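Tail fiber protein (Acinetobacter phage AM24, PDB 5W5P) is a trimeric phage tailspike that probably recognises, and probably depolymerises, the capsular polysaccharide of its Acinetobacter baumannii host. Local coordinates at residues Asn314-Glu317 with Val321-Lys324; Thr361-Gly366 with Thr392-Gly397; Pro406-Asn411 with Tyr416-Glu421; Asn430-Ser433 with Arg439-Ala442. All blocks are in the same frame, centred on the assembly; numbering follows the deposited sequence.

Interaction 1 (Asn314-Glu317 with Val321-Lys324); sequences NLWE and VFAK
Phe322 lies with one edge against the face of the Trp316 indole. Its CB starts over the five-membered ring of Trp316, 3.8 Å from the centroid and 14° off the normal, a CH-pi contact. With CG anti to the backbone N (chi1 172°), the ring then runs across the indole, and CD1 lies over the CD2-CE3 bond, toward the rim of the indole face, 3.6 Å from Trp316 CD2. The six-membered ring of the indole and the Phe322 ring stand at 70° in a T-shaped pair, centroids 5.1 Å apart. Farther out, CZ meets the amide of Asn314, 3.6 Å from ND2; that amide is already engaged, ND2 with Val284 O and OD1 with Asn287 N. Tryptophan suits its place because its broad face can receive both CB and the ring edge, while its NE1 is satisfied by Gly320 O in the intervening turn. Both rings are buried inside a parallel beta-helix, as in many phage tailspikes. Strand 315-317 runs between the parallel strands 288-290 and 331-339; after the corner at Phe322, Ala323 and Lys324 run on in a strand of another face, with Phe338 meeting Phe322 edge-to-face and helix 346-349 packing on Val321.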
loop_
_atom_site.group_PDB
_atom_site.type_symbol
_atom_site.label_atom_id
_atom_site.label_comp_id
_atom_site.label_asym_id
_atom_site.label_seq_id
_atom_site.Cartn_x
_atom_site.Cartn_y
_atom_site.Cartn_z
ATOM N N ASN A 314 7.277 3.336 6.600
ATOM C CA ASN A 314 7.829 3.969 7.786
ATOM C C ASN A 314 9.291 4.350 7.567
ATOM O O ASN A 314 9.991 3.790 6.719
ATOM C CB ASN A 314 7.736 3.040 8.995
ATOM C CG ASN A 314 6.322 2.886 9.508
ATOM O OD1 ASN A 314 5.739 3.824 10.056
ATOM N ND2 ASN A 314 5.766 1.691 9.347
ATOM N N LEU A 315 9.745 5.325 8.351
ATOM C CA LEU A 315 11.165 5.607 8.519
ATOM C C LEU A 315 11.605 5.024 9.854
ATOM O O LEU A 315 10.927 5.217 10.870
ATOM C CB LEU A 315 11.437 7.109 8.464
ATOM C CG LEU A 315 12.733 7.678 9.046
ATOM C CD1 LEU A 315 13.897 7.447 8.117
ATOM C CD2 LEU A 315 12.561 9.168 9.302
ATOM N N TRP A 316 12.722 4.292 9.847
ATOM C CA TRP A 316 13.241 3.618 11.046
ATOM C C TRP A 316 14.767 3.699 10.997
ATOM O O TRP A 316 15.428 2.825 10.427
ATOM C CB TRP A 316 12.753 2.177 11.119
ATOM C CG TRP A 316 12.913 1.541 12.461
ATOM C CD1 TRP A 316 13.846 0.605 12.823
ATOM C CD2 TRP A 316 12.111 1.776 13.624
ATOM N NE1 TRP A 316 13.675 0.252 14.140
ATOM C CE2 TRP A 316 12.612 0.952 14.652
ATOM C CE3 TRP A 316 11.017 2.604 13.896
ATOM C CZ2 TRP A 316 12.058 0.937 15.933
ATOM C CZ3 TRP A 316 10.468 2.589 15.167
ATOM C CH2 TRP A 316 10.990 1.763 16.171
ATOM N N GLU A 317 15.319 4.747 11.608
ATOM C CA GLU A 317 16.742 5.047 11.538
ATOM C C GLU A 317 17.330 5.132 12.940
ATOM O O GLU A 317 16.688 5.652 13.860
ATOM C CB GLU A 317 16.979 6.362 10.786
ATOM C CG GLU A 317 18.392 6.554 10.266
ATOM C CD GLU A 317 18.480 7.682 9.257
ATOM O OE1 GLU A 317 17.443 8.333 9.006
ATOM O OE2 GLU A 317 19.581 7.917 8.712
ATOM N N VAL A 321 14.625 -2.723 17.538
ATOM C CA VAL A 321 13.815 -3.713 16.837
ATOM C C VAL A 321 12.508 -3.057 16.412
ATOM O O VAL A 321 11.754 -2.545 17.248
ATOM C CB VAL A 321 13.566 -4.944 17.720
ATOM C CG1 VAL A 321 12.483 -5.837 17.114
ATOM C CG2 VAL A 321 14.855 -5.724 17.908
ATOM N N PHE A 322 12.237 -3.064 15.101
ATOM C CA PHE A 322 11.049 -2.389 14.594
ATOM C C PHE A 322 9.771 -3.140 14.948
ATOM O O PHE A 322 8.717 -2.515 15.133
ATOM C CB PHE A 322 11.149 -2.204 13.078
ATOM C CG PHE A 322 9.881 -1.696 12.449
ATOM C CD1 PHE A 322 9.444 -0.398 12.695
ATOM C CD2 PHE A 322 9.120 -2.513 11.627
ATOM C CE1 PHE A 322 8.273 0.078 12.129
ATOM C CE2 PHE A 322 7.945 -2.050 11.057
ATOM C CZ PHE A 322 7.519 -0.751 11.307
ATOM N N ALA A 323 9.833 -4.468 15.032
ATOM C CA ALA A 323 8.622 -5.240 15.294
ATOM C C ALA A 323 9.020 -6.606 15.838
ATOM O O ALA A 323 9.613 -7.417 15.119
ATOM C CB ALA A 323 7.774 -5.373 14.043
ATOM N N LYS A 324 8.685 -6.865 17.096
ATOM C CA LYS A 324 8.888 -8.172 17.694
ATOM C C LYS A 324 7.465 -8.712 17.866
ATOM O O LYS A 324 6.755 -8.385 18.821
ATOM C CB LYS A 324 9.659 -8.094 19.011
ATOM C CG LYS A 324 9.624 -9.370 19.871
ATOM C CD LYS A 324 10.410 -9.300 21.201
ATOM C CE LYS A 324 11.045 -10.639 21.523
ATOM N NZ LYS A 324 9.991 -11.555 22.036
#

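Interaction 2 (Thr361-Gly366 with Thr392-Gly397); sequences TGYSSG and TASLSG
Ser394 sits on the ring of Tyr363, and this CH-pi contact is the main link between 361-366 and 392-397. Ser394 CB lies 3.6 Å from the centroid of the Tyr363 ring, only 8° off its normal, so the methylene is centred over the face. Of the side chain, CB does the touching, and the backbone N of Ser394 comes close to CE1. Serine suits the place: its short side chain leaves the methylene on the ring, while chi1 (170°, OG anti to the backbone N) turns the hydroxyl off it.

Polar contacts with the backbone come next. The carbonyl oxygen of Thr392 approaches the ring at its edge, near the plane, 3.2 Å from Tyr363 CD1, where the aromatic hydrogens carry a slight positive charge. Obliquely, Ala393 C comes within 3.6 Å of Tyr363 CE1, an ordinary van der Waals approach. Tyrosine therefore meets the loop through different parts of its ring, and Lys357 adds a cation-pi contact to it.

Water supplies the third kind of contact. One molecule, 2.9 Å from Thr392 O and 3.4 Å from Ser364 N, may bridge the two backbones, weakly at Ser364. Ser364 OG is held separately by Gly356 O and Val328 N.

The contact joins the turn leading into strand 365-375 to the long loop before strand 407-409, near the surface of the beta-helix. With a ring face, a carbonyl and a water in place of direct hydrogen bonds, the chemistry implies an association that depends on shape more than on strong directional bonds.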
loop_
_atom_site.group_PDB
_atom_site.type_symbol
_atom_site.label_atom_id
_atom_site.label_comp_id
_atom_site.label_asym_id
_atom_site.label_seq_id
_atom_site.Cartn_x
_atom_site.Cartn_y
_atom_site.Cartn_z
ATOM N N THR A 361 6.544 -18.728 20.819
ATOM C CA THR A 361 5.529 -18.122 19.971
ATOM C C THR A 361 5.036 -19.106 18.908
ATOM O O THR A 361 5.756 -20.019 18.496
ATOM C CB THR A 361 6.110 -16.850 19.344
ATOM O OG1 THR A 361 6.021 -15.770 20.287
ATOM C CG2 THR A 361 5.397 -16.472 18.100
ATOM N N GLY A 362 3.758 -18.937 18.493
ATOM C CA GLY A 362 3.170 -19.777 17.469
ATOM C C GLY A 362 3.667 -19.458 16.063
ATOM O O GLY A 362 4.375 -18.484 15.823
ATOM N N TYR A 363 3.281 -20.306 15.110
ATOM C CA TYR A 363 3.708 -20.123 13.728
ATOM C C TYR A 363 2.876 -19.048 13.033
ATOM O O TYR A 363 1.671 -18.917 13.272
ATOM C CB TYR A 363 3.596 -21.434 12.948
ATOM C CG TYR A 363 4.615 -22.484 13.325
ATOM C CD1 TYR A 363 5.930 -22.392 12.889
ATOM C CD2 TYR A 363 4.255 -23.577 14.105
ATOM C CE1 TYR A 363 6.863 -23.352 13.232
ATOM C CE2 TYR A 363 5.179 -24.543 14.456
ATOM C CZ TYR A 363 6.482 -24.427 14.017
ATOM O OH TYR A 363 7.405 -25.388 14.362
ATOM N N SER A 364 3.527 -18.281 12.162
ATOM C CA SER A 364 2.838 -17.280 11.365
ATOM C C SER A 364 2.269 -17.916 10.101
ATOM O O SER A 364 2.614 -19.043 9.729
ATOM C CB SER A 364 3.777 -16.129 11.014
ATOM O OG SER A 364 4.128 -15.387 12.170
ATOM N N SER A 365 1.378 -17.181 9.432
ATOM C CA SER A 365 0.697 -17.730 8.259
ATOM C C SER A 365 0.191 -16.587 7.390
ATOM O O SER A 365 -0.793 -15.934 7.744
ATOM C CB SER A 365 -0.448 -18.647 8.680
ATOM O OG SER A 365 -0.937 -19.374 7.571
ATOM N N GLY A 366 0.845 -16.371 6.251
ATOM C CA GLY A 366 0.444 -15.322 5.334
ATOM C C GLY A 366 1.059 -13.975 5.655
ATOM O O GLY A 366 0.388 -13.099 6.204
ATOM N N THR A 392 10.724 -18.971 12.565
ATOM C CA THR A 392 10.819 -20.381 12.209
ATOM C C THR A 392 9.523 -20.793 11.525
ATOM O O THR A 392 8.437 -20.633 12.096
ATOM C CB THR A 392 11.081 -21.249 13.441
ATOM O OG1 THR A 392 12.152 -20.685 14.208
ATOM C CG2 THR A 392 11.450 -22.661 13.031
ATOM N N ALA A 393 9.635 -21.301 10.302
ATOM C CA ALA A 393 8.489 -21.794 9.552
ATOM C C ALA A 393 8.192 -23.243 9.923
ATOM O O ALA A 393 9.045 -23.967 10.443
ATOM C CB ALA A 393 8.733 -21.674 8.044
ATOM N N SER A 394 6.961 -23.665 9.649
ATOM C CA SER A 394 6.514 -25.028 9.936
ATOM C C SER A 394 6.643 -25.844 8.651
ATOM O O SER A 394 5.726 -25.898 7.832
ATOM C CB SER A 394 5.084 -25.024 10.465
ATOM O OG SER A 394 4.559 -26.338 10.529
ATOM N N LEU A 395 7.797 -26.491 8.476
ATOM C CA LEU A 395 8.108 -27.170 7.225
ATOM C C LEU A 395 8.282 -28.678 7.387
ATOM O O LEU A 395 8.830 -29.324 6.490
ATOM C CB LEU A 395 9.363 -26.566 6.593
ATOM C CG LEU A 395 9.270 -25.098 6.177
ATOM C CD1 LEU A 395 10.659 -24.547 5.910
ATOM C CD2 LEU A 395 8.384 -24.954 4.954
ATOM N N SER A 396 7.819 -29.260 8.500
ATOM C CA SER A 396 7.997 -30.698 8.689
ATOM C C SER A 396 7.128 -31.510 7.733
ATOM O O SER A 396 7.461 -32.659 7.421
ATOM C CB SER A 396 7.704 -31.084 10.140
ATOM O OG SER A 396 6.311 -31.135 10.386
ATOM N N GLY A 397 6.020 -30.942 7.261
ATOM C CA GLY A 397 5.203 -31.592 6.255
ATOM C C GLY A 397 5.380 -30.953 4.892
ATOM O O GLY A 397 5.803 -29.799 4.802
HETATM O O HOH W 1 6.525 -18.966 10.692
#

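Interaction 3 (Pro406-Asn411 with Tyr416-Glu421); sequences PTFVGN and YRMWSE
The Phe408 ring has the six-membered ring of Trp419 over one face, in an offset stack with centroids 4.7 Å apart and planes tilted by 28°. Trp419 CE3 stands above the middle of the phenyl ring, 3.5 Å from Phe408 CD1, while Trp419 CB reaches the outer end of the ring, 3.9 Å from Phe408 CZ. To lie there the tryptophan adopts a cramped rotamer, its CG between the backbone N and the carbonyl carbon (chi1 61°). Phe408 also stacks with Phe369 of the neighbouring parallel strand 365-375.

The selenium of Met418, a selenomethionine, approaches the same ring obliquely, 3.7 Å from Phe408 CD2, in a Met-aromatic contact. The extended first two torsions carry SE to this ring and to Asn411 CB, also 3.7 Å away, and the bend at chi3 brings CE to 3.9 Å from Asn411 CB.

Strand 407-409 is a strand of the parallel beta-helix, lying beside strands 365-375 and 427-428, and it turns Phe408 inward, toward the loop 416-421 that supplies Met418 and Trp419; Thr407 and Val409 point the other way, and touch neighbouring subunits. The flexible, polarisable side chain of Met418 suits a site between an aromatic ring and the methylene of Asn411. Asn411 presents only its CB to it; the amide is kept for other partners, OD1 for Asn372 ND2 and ND2 for Asn430 OD1 and Phe369 O.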
loop_
_atom_site.group_PDB
_atom_site.type_symbol
_atom_site.label_atom_id
_atom_site.label_comp_id
_atom_site.label_asym_id
_atom_site.label_seq_id
_atom_site.Cartn_x
_atom_site.Cartn_y
_atom_site.Cartn_z
ATOM N N PRO A 406 6.271 -16.868 5.140
ATOM C CA PRO A 406 6.312 -15.533 4.537
ATOM C C PRO A 406 7.086 -15.516 3.227
ATOM O O PRO A 406 7.964 -16.344 2.976
ATOM C CB PRO A 406 7.018 -14.682 5.602
ATOM C CG PRO A 406 6.899 -15.459 6.870
ATOM C CD PRO A 406 6.921 -16.898 6.460
ATOM N N THR A 407 6.746 -14.543 2.385
ATOM C CA THR A 407 7.412 -14.356 1.104
ATOM C C THR A 407 8.028 -12.962 1.047
ATOM O O THR A 407 7.637 -12.054 1.787
ATOM C CB THR A 407 6.446 -14.567 -0.080
ATOM O OG1 THR A 407 5.474 -13.516 -0.118
ATOM C CG2 THR A 407 5.726 -15.914 0.043
ATOM N N PHE A 408 9.021 -12.813 0.173
ATOM C CA PHE A 408 9.769 -11.569 0.028
ATOM C C PHE A 408 9.849 -11.208 -1.447
ATOM O O PHE A 408 10.299 -12.020 -2.262
ATOM C CB PHE A 408 11.182 -11.695 0.618
ATOM C CG PHE A 408 11.214 -11.810 2.121
ATOM C CD1 PHE A 408 10.937 -13.019 2.747
ATOM C CD2 PHE A 408 11.537 -10.713 2.904
ATOM C CE1 PHE A 408 10.971 -13.127 4.124
ATOM C CE2 PHE A 408 11.570 -10.810 4.283
ATOM C CZ PHE A 408 11.287 -12.020 4.897
ATOM N N VAL A 409 9.421 -9.994 -1.790
ATOM C CA VAL A 409 9.395 -9.528 -3.170
ATOM C C VAL A 409 10.030 -8.142 -3.228
ATOM O O VAL A 409 9.570 -7.215 -2.552
ATOM C CB VAL A 409 7.965 -9.485 -3.736
ATOM C CG1 VAL A 409 7.944 -8.788 -5.104
ATOM C CG2 VAL A 409 7.366 -10.893 -3.818
ATOM N N GLY A 410 11.083 -8.003 -4.031
ATOM C CA GLY A 410 11.614 -6.696 -4.370
ATOM C C GLY A 410 12.244 -5.913 -3.238
ATOM O O GLY A 410 12.312 -4.682 -3.319
ATOM N N ASN A 411 12.709 -6.586 -2.187
ATOM C CA ASN A 411 13.368 -5.928 -1.068
ATOM C C ASN A 411 14.858 -5.750 -1.347
ATOM O O ASN A 411 15.421 -6.359 -2.256
ATOM C CB ASN A 411 13.178 -6.725 0.224
ATOM C CG ASN A 411 11.716 -6.997 0.531
ATOM O OD1 ASN A 411 11.018 -6.146 1.093
ATOM N ND2 ASN A 411 11.241 -8.190 0.158
ATOM N N TYR A 416 23.876 -9.571 6.621
ATOM C CA TYR A 416 24.275 -10.948 6.370
ATOM C C TYR A 416 23.123 -11.751 5.777
ATOM O O TYR A 416 23.310 -12.499 4.809
ATOM C CB TYR A 416 24.783 -11.599 7.652
ATOM C CG TYR A 416 25.495 -12.897 7.380
ATOM C CD1 TYR A 416 26.784 -12.904 6.866
ATOM C CD2 TYR A 416 24.874 -14.115 7.611
ATOM C CE1 TYR A 416 27.441 -14.091 6.597
ATOM C CE2 TYR A 416 25.524 -15.309 7.343
ATOM C CZ TYR A 416 26.806 -15.287 6.837
ATOM O OH TYR A 416 27.461 -16.465 6.573
ATOM N N ARG A 417 21.922 -11.591 6.327
ATOM C CA ARG A 417 20.759 -12.307 5.832
ATOM C C ARG A 417 19.535 -11.407 5.903
ATOM O O ARG A 417 19.435 -10.522 6.758
ATOM C CB ARG A 417 20.507 -13.587 6.629
ATOM C CG ARG A 417 21.257 -14.802 6.101
ATOM C CD ARG A 417 20.742 -16.079 6.741
ATOM N NE ARG A 417 21.429 -17.257 6.230
ATOM C CZ ARG A 417 22.478 -17.825 6.814
ATOM N NH1 ARG A 417 22.968 -17.323 7.943
ATOM N NH2 ARG A 417 23.035 -18.894 6.270
HETATM N N MSE A 418 18.597 -11.656 4.997
HETATM C CA MSE A 418 17.330 -10.949 5.019
HETATM C C MSE A 418 16.297 -11.705 5.857
HETATM O O MSE A 418 15.400 -11.091 6.444
HETATM C CB MSE A 418 16.810 -10.733 3.603
HETATM C CG MSE A 418 15.703 -9.696 3.527
HETATM SE SE MSE A 418 14.879 -9.621 1.769
HETATM C CE MSE A 418 16.380 -8.869 0.769
ATOM N N TRP A 419 16.432 -13.031 5.918
ATOM C CA TRP A 419 15.519 -13.858 6.695
ATOM C C TRP A 419 16.265 -15.082 7.212
ATOM O O TRP A 419 17.364 -15.408 6.753
ATOM C CB TRP A 419 14.290 -14.265 5.869
ATOM C CG TRP A 419 14.604 -15.070 4.642
ATOM C CD1 TRP A 419 14.888 -16.404 4.589
ATOM C CD2 TRP A 419 14.658 -14.596 3.290
ATOM N NE1 TRP A 419 15.115 -16.788 3.292
ATOM C CE2 TRP A 419 14.982 -15.697 2.475
ATOM C CE3 TRP A 419 14.466 -13.348 2.692
ATOM C CZ2 TRP A 419 15.119 -15.587 1.092
ATOM C CZ3 TRP A 419 14.606 -13.241 1.323
ATOM C CH2 TRP A 419 14.925 -14.354 0.538
ATOM N N SER A 420 15.654 -15.753 8.188
ATOM C CA SER A 420 16.230 -16.979 8.730
ATOM C C SER A 420 16.387 -18.016 7.626
ATOM O O SER A 420 15.446 -18.285 6.873
ATOM C CB SER A 420 15.348 -17.533 9.850
ATOM O OG SER A 420 15.252 -16.633 10.936
ATOM N N GLU A 421 17.580 -18.601 7.538
ATOM C CA GLU A 421 17.888 -19.524 6.453
ATOM C C GLU A 421 16.905 -20.690 6.434
ATOM O O GLU A 421 16.530 -21.227 7.481
ATOM C CB GLU A 421 19.323 -20.044 6.583
ATOM C CG GLU A 421 19.606 -20.793 7.882
ATOM C CD GLU A 421 20.422 -19.977 8.875
ATOM O OE1 GLU A 421 21.595 -20.339 9.118
ATOM O OE2 GLU A 421 19.890 -18.978 9.414
#

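Interaction 4 (Asn430-Ser433 with Arg439-Ala442); sequences NAFS and RHQA
Phe432 is the residue of 430-433 that meets His440. Asn430 comes first: its buried amide bonds to the neighbouring strand and turn, OD1 with Asn411 ND2 and ND2 with Phe408 O, and ND2 also to Gln427 OE1 just upstream. Ala431 follows, hydrogen-bonded through its backbone to Asn411 and Thr413; its small side chain fits close against Ser365 of a neighbouring subunit. At Phe432 the side chain turns the other way, toward His440, with CG anti to the carbonyl carbon (chi1 -49°). One corner of the phenyl ring bears on a face of the imidazole: Phe432 CD1 lies 3.3 Å and CE1 3.4 Å from His440 CE1. The planes are 51° apart and the centroids 4.6 Å, an oblique pairing. Ser433 then bonds through its backbone to Thr413 of strand 412-413.

Histidine, in a 3-10 turn (439-440), suits its position because its flat ring receives the phenyl carbons while both nitrogens stay bonded: NE2 meets the backbone N of Met418, and ND1 meets Ala437 O. The imidazole is thus fixed in rotation. The whole belongs to the last part of the parallel beta-helix, where a loop folds back over strand 431-432 before strand 451-461 opens the C-terminal antiparallel domain.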
loop_
_atom_site.group_PDB
_atom_site.type_symbol
_atom_site.label_atom_id
_atom_site.label_comp_id
_atom_site.label_asym_id
_atom_site.label_seq_id
_atom_site.Cartn_x
_atom_site.Cartn_y
_atom_site.Cartn_z
ATOM N N ASN A 430 14.600 -9.742 -4.954
ATOM C CA ASN A 430 15.293 -9.194 -3.797
ATOM C C ASN A 430 16.759 -8.933 -4.112
ATOM O O ASN A 430 17.369 -9.609 -4.951
ATOM C CB ASN A 430 15.183 -10.147 -2.605
ATOM C CG ASN A 430 13.747 -10.374 -2.171
ATOM O OD1 ASN A 430 13.096 -9.475 -1.622
ATOM N ND2 ASN A 430 13.240 -11.576 -2.421
ATOM N N ALA A 431 17.332 -7.955 -3.413
ATOM C CA ALA A 431 18.727 -7.575 -3.584
ATOM C C ALA A 431 19.506 -7.892 -2.316
ATOM O O ALA A 431 19.087 -7.517 -1.218
ATOM C CB ALA A 431 18.853 -6.095 -3.922
ATOM N N PHE A 432 20.635 -8.575 -2.471
ATOM C CA PHE A 432 21.485 -8.988 -1.352
ATOM C C PHE A 432 22.867 -8.368 -1.532
ATOM O O PHE A 432 23.845 -9.064 -1.809
ATOM C CB PHE A 432 21.564 -10.512 -1.263
ATOM C CG PHE A 432 20.228 -11.183 -1.310
ATOM C CD1 PHE A 432 19.497 -11.371 -0.151
ATOM C CD2 PHE A 432 19.695 -11.616 -2.516
ATOM C CE1 PHE A 432 18.261 -11.982 -0.192
ATOM C CE2 PHE A 432 18.460 -12.229 -2.564
ATOM C CZ PHE A 432 17.741 -12.415 -1.403
ATOM N N SER A 433 22.941 -7.054 -1.369
ATOM C CA SER A 433 24.197 -6.349 -1.568
ATOM C C SER A 433 25.223 -6.804 -0.532
ATOM O O SER A 433 24.922 -6.899 0.661
ATOM C CB SER A 433 23.953 -4.840 -1.485
ATOM O OG SER A 433 25.137 -4.124 -1.201
ATOM N N ARG A 439 22.888 -18.169 0.369
ATOM C CA ARG A 439 23.052 -18.311 1.813
ATOM C C ARG A 439 21.720 -18.427 2.551
ATOM O O ARG A 439 21.678 -18.964 3.666
ATOM C CB ARG A 439 23.872 -17.115 2.314
ATOM C CG ARG A 439 23.657 -16.683 3.751
ATOM C CD ARG A 439 24.329 -15.347 4.008
ATOM N NE ARG A 439 25.666 -15.280 3.422
ATOM C CZ ARG A 439 26.357 -14.156 3.257
ATOM N NH1 ARG A 439 25.847 -12.991 3.636
ATOM N NH2 ARG A 439 27.563 -14.194 2.716
ATOM N N HIS A 440 20.628 -17.958 1.951
ATOM C CA HIS A 440 19.320 -18.042 2.588
ATOM C C HIS A 440 18.694 -19.427 2.490
ATOM O O HIS A 440 17.663 -19.663 3.132
ATOM C CB HIS A 440 18.378 -17.000 1.980
ATOM C CG HIS A 440 18.834 -15.589 2.188
ATOM N ND1 HIS A 440 19.948 -15.067 1.564
ATOM C CD2 HIS A 440 18.344 -14.601 2.973
ATOM C CE1 HIS A 440 20.119 -13.815 1.951
ATOM N NE2 HIS A 440 19.157 -13.507 2.802
ATOM N N GLN A 441 19.296 -20.337 1.718
ATOM C CA GLN A 441 18.769 -21.690 1.497
ATOM C C GLN A 441 17.332 -21.652 0.982
ATOM O O GLN A 441 16.480 -22.431 1.410
ATOM C CB GLN A 441 18.860 -22.545 2.764
ATOM C CG GLN A 441 20.141 -22.386 3.554
ATOM C CD GLN A 441 21.363 -22.762 2.757
ATOM O OE1 GLN A 441 21.332 -23.702 1.964
ATOM N NE2 GLN A 441 22.454 -22.029 2.965
ATOM N N ALA A 442 17.056 -20.734 0.065
ATOM C CA ALA A 442 15.697 -20.597 -0.425
ATOM C C ALA A 442 15.616 -20.964 -1.904
ATOM O O ALA A 442 16.592 -20.807 -2.643
ATOM C CB ALA A 442 15.179 -19.166 -0.225
#

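Overall arrangement
Interactions 1, 3 and 4 are buried, whereas interaction 2 lies at the surface, and the chemistry follows: aromatic pairs in the three interior sites, with selenium added in interaction 3, but a serine methylene, a carbonyl and a water in interaction 2. All four attach to the parallel beta-helix in series along the chain. Interactions 2 and 3 involve neighbouring strands, 365-375 and 407-409, without touching. Interactions 3 and 4 do touch, their centres about 7 Å apart, through Asn411 O to Ala431 N and Tyr416 O to Arg439 NH1, both probable hydrogen bonds. Interactions 1 and 2 touch none of the others; the nearest atoms of interactions 1 and 3 are about 11 Å apart.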